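Local structure of ORF14 (Streptomyces clavuligerus, 2WPW) at residues T120-V125 and F330-A335; G267-H272 and L283-N288. The protein binds acetyl-CoA and probably works as an acyltransferase, being built as a tandem GCN5-related N-acetyltransferase. All coordinates share one frame; numbering follows the deposited sequence.

Contact 1 of 2, residues T120-V125 and F330-A335; sequences TLTATV and FWTAEA
W331, L121 and T120 give up the most surface where strand 120-127 pairs antiparallel with the last strand of the chain; the two segments together bury 521 Å². The indole of W331 takes V125 over one face of its five-membered ring: CG2 of V125 stands 3.6 Å from that ring's centroid and 27° off its normal, a CH-pi contact. The methyl is so placed because CG1 of V125 is anti to its backbone N (chi1 176°), which turns CG2 to the indole. L121 and A123, which touches the bound acetyl-CoA, lie on the same sheet face as W331 and A333, and CD1 of L121 reaches A335 CB at 4.1 Å. T120 pairs with E334 on the other face, contributing chiefly CB and CG2 beside the A333 carbonyl, whose exact position is doubtful. On that face CG2 of T122 meets CG2 of T332 at 3.5 Å. At the hydrogen-bonded pair A123-W331, W331 N donates to A123 O at 2.9 Å, N-H...O 166°, and A123 N to W331 O at 2.9 Å; L121 and A333 form the other such pair. A leucine in place of W331 would probably leave E127 OE2 without its weak hydrogen bond from NE1 and V125 without its flat partner. Helix 138-146 packs on the indole through A140 and A143, and helix 101-115 meets L121 through A109 and A113. Strand 84-92 flanks 120-125, while 149-162 flanks 330-335 through S151, I153 and R150, so the C-terminal strand is inserted between 120-127 and 149-162, probably as part of the N-terminal GNAT domain.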
# COMPACT_ATOMS: atom_id res chain seq x y z
N THR A 120 -18.06 6.52 10.01
CA THR A 120 -17.18 5.43 10.48
C THR A 120 -15.68 5.72 10.21
O THR A 120 -15.34 6.50 9.31
CB THR A 120 -17.55 4.07 9.79
OG1 THR A 120 -17.73 4.33 8.40
CG2 THR A 120 -18.89 3.47 10.31
N LEU A 121 -14.81 5.14 11.02
CA LEU A 121 -13.39 5.15 10.74
C LEU A 121 -13.01 3.76 10.32
O LEU A 121 -13.51 2.80 10.86
CB LEU A 121 -12.58 5.52 11.97
CG LEU A 121 -12.60 7.00 12.33
CD1 LEU A 121 -13.99 7.34 12.81
CD2 LEU A 121 -11.55 7.36 13.40
N THR A 122 -12.13 3.65 9.34
CA THR A 122 -11.58 2.32 8.98
C THR A 122 -10.04 2.27 9.19
O THR A 122 -9.34 3.30 9.14
CB THR A 122 -11.95 1.95 7.52
OG1 THR A 122 -11.49 2.99 6.65
CG2 THR A 122 -13.53 1.80 7.37
N ALA A 123 -9.53 1.07 9.44
CA ALA A 123 -8.10 0.91 9.60
C ALA A 123 -7.68 -0.46 9.17
O ALA A 123 -8.46 -1.39 9.12
CB ALA A 123 -7.72 1.15 11.05
N THR A 124 -6.41 -0.57 8.83
CA THR A 124 -5.77 -1.86 8.60
C THR A 124 -4.89 -2.20 9.79
O THR A 124 -4.06 -1.39 10.23
CB THR A 124 -4.92 -1.78 7.40
OG1 THR A 124 -5.76 -1.51 6.29
CG2 THR A 124 -4.18 -3.13 7.16
N VAL A 125 -5.03 -3.41 10.32
CA VAL A 125 -4.35 -3.74 11.57
C VAL A 125 -3.56 -5.00 11.35
O VAL A 125 -4.12 -5.98 10.87
CB VAL A 125 -5.39 -3.96 12.72
CG1 VAL A 125 -4.72 -4.41 14.04
CG2 VAL A 125 -6.26 -2.71 12.91
N PHE A 330 -9.05 -5.78 8.49
CA PHE A 330 -9.73 -4.47 8.36
C PHE A 330 -10.69 -4.21 9.51
O PHE A 330 -11.48 -5.06 9.86
CB PHE A 330 -10.48 -4.37 7.01
CG PHE A 330 -9.60 -4.70 5.85
CD1 PHE A 330 -8.43 -3.97 5.63
CD2 PHE A 330 -9.87 -5.77 5.03
CE1 PHE A 330 -7.56 -4.30 4.59
CE2 PHE A 330 -9.01 -6.10 3.98
CZ PHE A 330 -7.84 -5.36 3.77
N TRP A 331 -10.63 -3.01 10.07
CA TRP A 331 -11.50 -2.69 11.18
C TRP A 331 -12.28 -1.42 10.86
O TRP A 331 -11.87 -0.62 10.02
CB TRP A 331 -10.76 -2.55 12.53
CG TRP A 331 -9.95 -3.75 13.02
CD1 TRP A 331 -8.99 -4.44 12.32
CD2 TRP A 331 -9.96 -4.34 14.34
NE1 TRP A 331 -8.45 -5.45 13.10
CE2 TRP A 331 -9.01 -5.41 14.34
CE3 TRP A 331 -10.70 -4.10 15.51
CZ2 TRP A 331 -8.77 -6.21 15.45
CZ3 TRP A 331 -10.45 -4.90 16.64
CH2 TRP A 331 -9.48 -5.95 16.60
N THR A 332 -13.43 -1.27 11.50
CA THR A 332 -14.28 -0.11 11.34
C THR A 332 -14.74 0.29 12.74
O THR A 332 -14.73 -0.53 13.68
CB THR A 332 -15.58 -0.39 10.54
OG1 THR A 332 -16.22 -1.51 11.11
CG2 THR A 332 -15.33 -0.72 9.08
N ALA A 333 -15.15 1.54 12.86
CA ALA A 333 -15.69 2.01 14.09
C ALA A 333 -16.54 3.21 13.79
O ALA A 333 -16.41 3.86 12.74
CB ALA A 333 -14.57 2.37 15.07
N GLU A 334 -17.40 3.51 14.74
CA GLU A 334 -18.35 4.56 14.58
C GLU A 334 -17.64 5.82 14.96
O GLU A 334 -16.89 5.79 15.90
CB GLU A 334 -19.57 4.31 15.49
CG GLU A 334 -20.52 3.23 14.96
CD GLU A 334 -21.69 3.01 15.90
OE1 GLU A 334 -22.71 3.69 15.73
OE2 GLU A 334 -21.60 2.16 16.81
N ALA A 335 -17.85 6.90 14.22
CA ALA A 335 -17.35 8.22 14.62
C ALA A 335 -18.04 8.68 15.91
O ALA A 335 -17.45 9.39 16.72
CB ALA A 335 -17.58 9.22 13.52

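Contact 2 of 2, residues G267-H272 and L283-N288; sequences GMTVVH and LLKLAN
T269 and K285 meet without help from any flat group: neither ring nor planar side chain presents a face or an edge across this contact, which is made by aliphatic carbons and one hydroxyl. It belongs to the beta-alpha-beta unit of the C-terminal GNAT domain, in which strand 263-271 leads into helix 280-295 and then to strand 301-307. The local axes come no nearer than 9.5 Å, their directions differ by 134°, and only 155 Å² is buried. T269 provides the largest share of that area, its CB directed toward the helix, and L284 comes next. The CB of L284 is directed to the strand and lies 4.5 Å from CG2 of T269, while its CD2 is 4.4 Å from CG2 of V271. T252 of the adjacent strand 247-256 and A240 of strand 234-242 beyond it also touch L284, so the leucine is buried by more of the sheet than this one strand. K285 runs extended beyond CG and slants across T269; its side chain also touches V316 and N317 of helix 311-318. The lysine atoms that approach T269 are the methylenes CG, CD and CE. The threonine hydroxyl lies anti to its own carbonyl carbon, beside the backbone N (chi1 -65°), which puts it against the lysine chain. It is satisfied elsewhere, in a hydrogen bond with T252 OG1. With the lysine methylenes OG1 makes a van der Waals contact and not a hydrogen bond: it lies 3.3 Å from CE and 3.4 Å from CG of K285, while CD between them stands back at 3.9 Å from the same oxygen.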
# COMPACT_ATOMS: atom_id res chain seq x y z
N GLY A 267 3.01 -5.65 -7.59
CA GLY A 267 1.60 -5.21 -7.71
C GLY A 267 0.68 -6.30 -8.26
O GLY A 267 1.07 -7.47 -8.40
N MSE A 268 -0.54 -5.92 -8.60
CA MSE A 268 -1.53 -6.87 -9.19
C MSE A 268 -1.13 -7.34 -10.58
O MSE A 268 -0.45 -6.64 -11.31
CB MSE A 268 -2.86 -6.16 -9.28
CG MSE A 268 -3.85 -6.46 -8.11
SE MSE A 268 -3.07 -7.51 -6.55
CE MSE A 268 -4.54 -8.87 -6.44
N THR A 269 -1.53 -8.56 -10.93
CA THR A 269 -1.40 -9.08 -12.29
C THR A 269 -2.80 -9.22 -12.88
O THR A 269 -3.64 -9.88 -12.33
CB THR A 269 -0.71 -10.44 -12.31
OG1 THR A 269 0.65 -10.30 -11.84
CG2 THR A 269 -0.69 -11.01 -13.70
N VAL A 270 -3.05 -8.56 -14.00
CA VAL A 270 -4.36 -8.63 -14.62
C VAL A 270 -4.31 -9.33 -15.98
O VAL A 270 -3.46 -9.02 -16.84
CB VAL A 270 -4.90 -7.21 -14.82
CG1 VAL A 270 -6.35 -7.23 -15.38
CG2 VAL A 270 -4.92 -6.50 -13.50
N VAL A 271 -5.23 -10.24 -16.21
CA VAL A 271 -5.35 -10.85 -17.52
C VAL A 271 -6.79 -10.75 -18.05
O VAL A 271 -7.76 -11.17 -17.40
CB VAL A 271 -4.85 -12.32 -17.51
CG1 VAL A 271 -5.04 -12.98 -18.87
CG2 VAL A 271 -3.38 -12.38 -17.10
N HIS A 272 -6.94 -10.21 -19.26
CA HIS A 272 -8.25 -10.06 -19.84
C HIS A 272 -9.03 -11.37 -19.99
O HIS A 272 -8.49 -12.38 -20.46
CB HIS A 272 -8.09 -9.47 -21.22
CG HIS A 272 -9.38 -9.04 -21.84
ND1 HIS A 272 -9.97 -9.72 -22.88
CD2 HIS A 272 -10.18 -7.97 -21.58
CE1 HIS A 272 -11.07 -9.09 -23.25
NE2 HIS A 272 -11.23 -8.04 -22.46
N LEU A 283 3.79 -15.85 -17.07
CA LEU A 283 4.70 -15.19 -18.02
C LEU A 283 4.98 -13.70 -17.66
O LEU A 283 6.17 -13.28 -17.59
CB LEU A 283 4.12 -15.31 -19.41
CG LEU A 283 4.92 -14.65 -20.52
CD1 LEU A 283 6.32 -15.23 -20.53
CD2 LEU A 283 4.19 -14.78 -21.88
N LEU A 284 3.92 -12.95 -17.40
CA LEU A 284 3.99 -11.54 -16.98
C LEU A 284 4.82 -11.30 -15.70
O LEU A 284 5.78 -10.49 -15.68
CB LEU A 284 2.58 -11.02 -16.77
CG LEU A 284 1.94 -10.26 -17.92
CD1 LEU A 284 2.71 -10.32 -19.13
CD2 LEU A 284 0.50 -10.63 -18.23
N LYS A 285 4.48 -12.04 -14.65
CA LYS A 285 5.21 -12.01 -13.40
C LYS A 285 6.68 -12.33 -13.60
O LYS A 285 7.58 -11.60 -13.14
CB LYS A 285 4.60 -13.02 -12.42
CG LYS A 285 3.24 -12.57 -11.86
CD LYS A 285 2.57 -13.63 -11.02
CE LYS A 285 1.06 -13.45 -11.02
NZ LYS A 285 0.35 -14.47 -10.15
N LEU A 286 6.96 -13.42 -14.29
CA LEU A 286 8.36 -13.82 -14.44
C LEU A 286 9.13 -12.79 -15.30
O LEU A 286 10.18 -12.28 -14.86
CB LEU A 286 8.50 -15.27 -14.94
CG LEU A 286 8.20 -16.26 -13.82
CD1 LEU A 286 8.31 -17.76 -14.25
CD2 LEU A 286 9.12 -15.92 -12.61
N ALA A 287 8.58 -12.44 -16.49
CA ALA A 287 9.21 -11.47 -17.38
C ALA A 287 9.43 -10.08 -16.79
O ALA A 287 10.44 -9.42 -17.11
CB ALA A 287 8.42 -11.32 -18.66
N ASN A 288 8.51 -9.62 -15.95
CA ASN A 288 8.64 -8.29 -15.41
C ASN A 288 9.66 -8.35 -14.26
O ASN A 288 10.35 -7.36 -13.97
CB ASN A 288 7.29 -7.84 -14.89
CG ASN A 288 7.27 -6.38 -14.55
OD1 ASN A 288 6.94 -5.99 -13.42
ND2 ASN A 288 7.57 -5.54 -15.54

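Overall arrangement
Contacts 1 and 2 lie on opposite sides of the chain's centre, about 17 and 18 Å from it, and their own centres are 32 Å apart. Their nearest atoms remain about 11 Å from each other, so they do not touch; the link between them is the run of paired strands that both reach. In sequence, all of contact 2 falls among the 204 residues separating 120-125 from 330-335. Only contact 1 is close to the cofactor: the side chain of A123 is about 4 Å from bound acetyl-CoA, and that of L121 about 7 Å from the side chain of L90, a cofactor-binding residue. Contact 2 belongs to the other GNAT domain, away from the known acetyl-CoA site.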